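Local coordinates for Serine/threonine-protein kinase PknI (Mycobacterium tuberculosis, PDB 5XLM) that is a transmembrane serine/threonine kinase that slows mycobacterial growth inside the infected host, this chain being its extracellular sensor domain, at residues F68-T82 and R98-K110. Residues are numbered along the deposited sequence; the frame is centred on the assembly and turned at random.
Sequences FRTSCTPTECLAAAT and RPFLMQFGEGQWK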
loop_
_atom_site.group_PDB
_atom_site.type_symbol
_atom_site.label_atom_id
_atom_site.label_comp_id
_atom_site.label_asym_id
_atom_site.label_seq_id
_atom_site.Cartn_x
_atom_site.Cartn_y
_atom_site.Cartn_z
ATOM N N PHE A 68 -7.932 -3.690 5.661
ATOM C CA PHE A 68 -8.171 -4.080 4.279
ATOM C C PHE A 68 -9.478 -4.852 4.154
ATOM O O PHE A 68 -9.815 -5.670 5.015
ATOM C CB PHE A 68 -7.022 -4.944 3.747
ATOM C CG PHE A 68 -5.900 -4.163 3.121
ATOM C CD1 PHE A 68 -5.792 -4.069 1.743
ATOM C CD2 PHE A 68 -4.944 -3.540 3.907
ATOM C CE1 PHE A 68 -4.757 -3.362 1.159
ATOM C CE2 PHE A 68 -3.907 -2.829 3.328
ATOM C CZ PHE A 68 -3.814 -2.740 1.953
ATOM N N ARG A 69 -10.210 -4.588 3.074
ATOM C CA ARG A 69 -11.344 -5.409 2.679
ATOM C C ARG A 69 -11.304 -5.577 1.166
ATOM O O ARG A 69 -10.907 -4.659 0.440
ATOM C CB ARG A 69 -12.680 -4.797 3.139
ATOM C CG ARG A 69 -13.293 -3.817 2.164
ATOM C CD ARG A 69 -14.380 -2.964 2.798
ATOM N NE ARG A 69 -15.656 -3.658 2.954
ATOM C CZ ARG A 69 -16.319 -3.751 4.103
ATOM N NH1 ARG A 69 -15.833 -3.188 5.201
ATOM N NH2 ARG A 69 -17.474 -4.399 4.151
ATOM N N THR A 70 -11.691 -6.759 0.694
ATOM C CA THR A 70 -11.580 -7.112 -0.714
ATOM C C THR A 70 -12.927 -7.585 -1.239
ATOM O O THR A 70 -13.647 -8.318 -0.555
ATOM C CB THR A 70 -10.516 -8.202 -0.927
ATOM O OG1 THR A 70 -9.230 -7.701 -0.538
ATOM C CG2 THR A 70 -10.460 -8.634 -2.386
ATOM N N SER A 71 -13.268 -7.148 -2.450
ATOM C CA SER A 71 -14.457 -7.616 -3.150
ATOM C C SER A 71 -14.080 -7.943 -4.587
ATOM O O SER A 71 -13.436 -7.135 -5.265
ATOM C CB SER A 71 -15.577 -6.568 -3.110
ATOM O OG SER A 71 -15.211 -5.398 -3.818
ATOM N N CYS A 72 -14.472 -9.128 -5.046
ATOM C CA CYS A 72 -14.108 -9.622 -6.365
ATOM C C CYS A 72 -15.351 -9.801 -7.221
ATOM O O CYS A 72 -16.368 -10.330 -6.759
ATOM C CB CYS A 72 -13.358 -10.959 -6.274
ATOM S SG CYS A 72 -11.772 -10.934 -5.392
ATOM N N THR A 73 -15.263 -9.350 -8.468
ATOM C CA THR A 73 -16.236 -9.685 -9.497
ATOM C C THR A 73 -15.702 -10.920 -10.215
ATOM O O THR A 73 -14.598 -11.376 -9.892
ATOM C CB THR A 73 -16.439 -8.508 -10.454
ATOM O OG1 THR A 73 -15.290 -8.379 -11.300
ATOM C CG2 THR A 73 -16.641 -7.219 -9.671
ATOM N N PRO A 74 -16.438 -11.512 -11.161
ATOM C CA PRO A 74 -15.861 -12.637 -11.915
ATOM C C PRO A 74 -14.584 -12.287 -12.665
ATOM O O PRO A 74 -13.827 -13.198 -13.028
ATOM C CB PRO A 74 -16.991 -13.031 -12.882
ATOM C CG PRO A 74 -17.984 -11.907 -12.833
ATOM C CD PRO A 74 -17.872 -11.354 -11.454
ATOM N N THR A 75 -14.310 -11.004 -12.901
ATOM C CA THR A 75 -13.162 -10.593 -13.700
ATOM C C THR A 75 -12.058 -9.905 -12.910
ATOM O O THR A 75 -10.886 -10.069 -13.256
ATOM C CB THR A 75 -13.612 -9.663 -14.836
ATOM O OG1 THR A 75 -14.449 -8.625 -14.308
ATOM C CG2 THR A 75 -14.382 -10.445 -15.891
ATOM N N GLU A 76 -12.386 -9.142 -11.867
ATOM C CA GLU A 76 -11.388 -8.353 -11.157
ATOM C C GLU A 76 -11.560 -8.497 -9.651
ATOM O O GLU A 76 -12.654 -8.780 -9.157
ATOM C CB GLU A 76 -11.472 -6.868 -11.535
ATOM C CG GLU A 76 -11.201 -6.577 -13.002
ATOM C CD GLU A 76 -11.292 -5.096 -13.325
ATOM O OE1 GLU A 76 -11.552 -4.300 -12.395
ATOM O OE2 GLU A 76 -11.107 -4.727 -14.506
ATOM N N CYS A 77 -10.461 -8.291 -8.928
ATOM C CA CYS A 77 -10.465 -8.209 -7.473
ATOM C C CYS A 77 -9.932 -6.845 -7.055
ATOM O O CYS A 77 -8.843 -6.443 -7.477
ATOM C CB CYS A 77 -9.620 -9.319 -6.844
ATOM S SG CYS A 77 -10.358 -10.970 -6.855
ATOM N N LEU A 78 -10.702 -6.139 -6.233
ATOM C CA LEU A 78 -10.318 -4.833 -5.720
ATOM C C LEU A 78 -10.191 -4.890 -4.206
ATOM O O LEU A 78 -10.905 -5.641 -3.534
ATOM C CB LEU A 78 -11.338 -3.758 -6.104
ATOM C CG LEU A 78 -11.582 -3.527 -7.593
ATOM C CD1 LEU A 78 -12.669 -2.485 -7.779
ATOM C CD2 LEU A 78 -10.301 -3.097 -8.281
ATOM N N ALA A 79 -9.283 -4.080 -3.673
ATOM C CA ALA A 79 -9.056 -3.997 -2.240
ATOM C C ALA A 79 -9.046 -2.534 -1.832
ATOM O O ALA A 79 -8.396 -1.708 -2.481
ATOM C CB ALA A 79 -7.737 -4.670 -1.847
ATOM N N ALA A 80 -9.773 -2.218 -0.768
ATOM C CA ALA A 80 -9.794 -0.887 -0.190
ATOM C C ALA A 80 -9.158 -0.935 1.189
ATOM O O ALA A 80 -9.376 -1.882 1.949
ATOM C CB ALA A 80 -11.222 -0.351 -0.093
ATOM N N ALA A 81 -8.364 0.081 1.506
ATOM C CA ALA A 81 -7.644 0.124 2.770
ATOM C C ALA A 81 -7.841 1.481 3.427
ATOM O O ALA A 81 -7.563 2.518 2.813
ATOM C CB ALA A 81 -6.150 -0.151 2.564
ATOM N N THR A 82 -8.321 1.472 4.669
ATOM C CA THR A 82 -8.451 2.686 5.459
ATOM C C THR A 82 -7.397 2.673 6.557
ATOM O O THR A 82 -7.137 1.632 7.168
ATOM C CB THR A 82 -9.860 2.834 6.045
ATOM O OG1 THR A 82 -9.914 4.018 6.860
ATOM C CG2 THR A 82 -10.245 1.616 6.877
ATOM N N ARG A 98 -8.110 9.577 3.530
ATOM C CA ARG A 98 -8.871 8.960 2.456
ATOM C C ARG A 98 -8.374 7.537 2.205
ATOM O O ARG A 98 -7.164 7.285 2.233
ATOM C CB ARG A 98 -8.772 9.793 1.174
ATOM C CG ARG A 98 -7.377 10.329 0.844
ATOM C CD ARG A 98 -6.586 9.381 -0.053
ATOM N NE ARG A 98 -5.447 10.046 -0.685
ATOM C CZ ARG A 98 -4.524 9.423 -1.411
ATOM N NH1 ARG A 98 -4.593 8.112 -1.595
ATOM N NH2 ARG A 98 -3.526 10.111 -1.950
ATOM N N PRO A 99 -9.274 6.585 1.977
ATOM C CA PRO A 99 -8.838 5.219 1.674
ATOM C C PRO A 99 -8.269 5.119 0.269
ATOM O O PRO A 99 -8.726 5.786 -0.661
ATOM C CB PRO A 99 -10.127 4.403 1.811
ATOM C CG PRO A 99 -11.210 5.380 1.461
ATOM C CD PRO A 99 -10.743 6.710 2.001
ATOM N N PHE A 100 -7.254 4.274 0.120
ATOM C CA PHE A 100 -6.672 3.999 -1.184
ATOM C C PHE A 100 -7.080 2.607 -1.644
ATOM O O PHE A 100 -7.388 1.725 -0.837
ATOM C CB PHE A 100 -5.141 4.147 -1.160
ATOM C CG PHE A 100 -4.412 2.987 -0.531
ATOM C CD1 PHE A 100 -4.205 2.940 0.838
ATOM C CD2 PHE A 100 -3.902 1.964 -1.314
ATOM C CE1 PHE A 100 -3.522 1.883 1.414
ATOM C CE2 PHE A 100 -3.223 0.904 -0.742
ATOM C CZ PHE A 100 -3.032 0.864 0.623
ATOM N N LEU A 101 -7.094 2.424 -2.959
ATOM C CA LEU A 101 -7.612 1.214 -3.576
ATOM C C LEU A 101 -6.489 0.461 -4.272
ATOM O O LEU A 101 -5.569 1.070 -4.824
ATOM C CB LEU A 101 -8.718 1.550 -4.583
ATOM C CG LEU A 101 -9.735 2.595 -4.113
ATOM C CD1 LEU A 101 -10.712 2.945 -5.224
ATOM C CD2 LEU A 101 -10.481 2.109 -2.875
ATOM N N MET A 102 -6.567 -0.867 -4.242
ATOM C CA MET A 102 -5.630 -1.715 -4.962
ATOM C C MET A 102 -6.396 -2.687 -5.845
ATOM O O MET A 102 -7.448 -3.204 -5.453
ATOM C CB MET A 102 -4.709 -2.487 -4.011
ATOM C CG MET A 102 -3.976 -1.615 -3.016
ATOM S SD MET A 102 -2.636 -2.474 -2.174
ATOM C CE MET A 102 -1.389 -2.496 -3.460
ATOM N N GLN A 103 -5.866 -2.923 -7.040
ATOM C CA GLN A 103 -6.445 -3.852 -7.998
ATOM C C GLN A 103 -5.441 -4.961 -8.268
ATOM O O GLN A 103 -4.270 -4.685 -8.550
ATOM C CB GLN A 103 -6.817 -3.136 -9.300
ATOM C CG GLN A 103 -7.424 -4.036 -10.360
ATOM C CD GLN A 103 -7.944 -3.255 -11.552
ATOM O OE1 GLN A 103 -7.925 -2.022 -11.560
ATOM N NE2 GLN A 103 -8.414 -3.971 -12.568
ATOM N N PHE A 104 -5.889 -6.210 -8.168
ATOM C CA PHE A 104 -5.013 -7.335 -8.455
ATOM C C PHE A 104 -4.973 -7.589 -9.955
ATOM O O PHE A 104 -6.016 -7.677 -10.612
ATOM C CB PHE A 104 -5.466 -8.596 -7.723
ATOM C CG PHE A 104 -4.429 -9.688 -7.710
ATOM C CD1 PHE A 104 -3.448 -9.711 -6.736
ATOM C CD2 PHE A 104 -4.426 -10.679 -8.681
ATOM C CE1 PHE A 104 -2.484 -10.706 -6.719
ATOM C CE2 PHE A 104 -3.466 -11.681 -8.670
ATOM C CZ PHE A 104 -2.492 -11.693 -7.687
ATOM N N GLY A 105 -3.764 -7.698 -10.491
ATOM C CA GLY A 105 -3.560 -7.925 -11.906
ATOM C C GLY A 105 -2.106 -8.220 -12.196
ATOM O O GLY A 105 -1.215 -7.630 -11.577
ATOM N N GLU A 106 -1.858 -9.144 -13.126
ATOM C CA GLU A 106 -0.505 -9.578 -13.474
ATOM C C GLU A 106 0.225 -10.134 -12.251
ATOM O O GLU A 106 1.436 -9.963 -12.091
ATOM C CB GLU A 106 0.296 -8.447 -14.125
ATOM C CG GLU A 106 -0.193 -8.040 -15.509
ATOM C CD GLU A 106 -1.512 -7.290 -15.473
ATOM O OE1 GLU A 106 -2.530 -7.840 -15.946
ATOM O OE2 GLU A 106 -1.531 -6.151 -14.957
ATOM N N GLY A 107 -0.525 -10.800 -11.377
ATOM C CA GLY A 107 0.057 -11.453 -10.224
ATOM C C GLY A 107 0.473 -10.543 -9.092
ATOM O O GLY A 107 1.311 -10.942 -8.277
ATOM N N GLN A 108 -0.085 -9.339 -9.001
ATOM C CA GLN A 108 0.280 -8.420 -7.932
ATOM C C GLN A 108 -0.881 -7.479 -7.649
ATOM O O GLN A 108 -1.721 -7.228 -8.517
ATOM C CB GLN A 108 1.527 -7.602 -8.286
ATOM C CG GLN A 108 1.284 -6.551 -9.365
ATOM C CD GLN A 108 2.498 -5.675 -9.612
ATOM O OE1 GLN A 108 3.549 -5.866 -9.005
ATOM N NE2 GLN A 108 2.357 -4.707 -10.510
ATOM N N TRP A 109 -0.918 -6.968 -6.420
ATOM C CA TRP A 109 -1.803 -5.869 -6.056
ATOM C C TRP A 109 -1.102 -4.554 -6.363
ATOM O O TRP A 109 0.070 -4.377 -6.017
ATOM C CB TRP A 109 -2.169 -5.924 -4.573
ATOM C CG TRP A 109 -2.937 -7.134 -4.167
ATOM C CD1 TRP A 109 -2.428 -8.298 -3.671
ATOM C CD2 TRP A 109 -4.359 -7.302 -4.211
ATOM N NE1 TRP A 109 -3.445 -9.183 -3.404
ATOM C CE2 TRP A 109 -4.640 -8.596 -3.726
ATOM C CE3 TRP A 109 -5.421 -6.485 -4.610
ATOM C CZ2 TRP A 109 -5.940 -9.092 -3.633
ATOM C CZ3 TRP A 109 -6.712 -6.981 -4.518
ATOM C CH2 TRP A 109 -6.960 -8.273 -4.033
ATOM N N LYS A 110 -1.813 -3.635 -7.007
ATOM C CA LYS A 110 -1.231 -2.343 -7.340
ATOM C C LYS A 110 -2.269 -1.252 -7.153
ATOM O O LYS A 110 -3.387 -1.360 -7.665
ATOM C CB LYS A 110 -0.694 -2.321 -8.778
ATOM C CG LYS A 110 -0.050 -0.993 -9.152
ATOM C CD LYS A 110 0.983 -1.142 -10.263
ATOM C CE LYS A 110 0.331 -1.428 -11.606
ATOM N NZ LYS A 110 1.311 -1.345 -12.727
#
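A79 and M102 form an antiparallel hydrogen-bonded pair between strands 77-82 and 100-105, whose directions differ by 156°; both its bonds, A79 N to M102 O and M102 N to A79 O, measure 2.7 Å. F100 and A81 make the next such pair, and F104 N donates almost straight to C77 O (3.0 Å, 171° at the hydrogen). On the face carrying A79 and A81, the alanine methyls pack against F68, F100 and W109, and M102 adds its thioether. The methyl of A81 lies over the centre of the F68 ring and also meets F100, A81 CB to F100 CE1 3.5 Å. With CG between the backbone N and the carbonyl carbon (chi1 77°), the F100 ring is turned toward strand 77-82 and A81. M102, extended at chi2, brings SD to the edge of the F68 ring, 4.0 Å from F68 CE1, a Met-aromatic contact. Farther along, W109 reaches across from the next strand, its CZ3 3.7 Å from A79 CB and its CH2 against T70 CG2 and C77 CB. The other face is plainer: L78 and Q103 run side by side, L78 CD2 to Q103 CB 3.6 Å, and L101 CD2 touches A80 CB. The C72-C77 disulfide links the two strands of hairpin 68-82 at its loop end. The contact thus joins two consecutive hairpins of the all-beta sensor domain, with Y40 edge-to-face with F68, W66 likewise with F100, and P140 of strand 131-140 against W109.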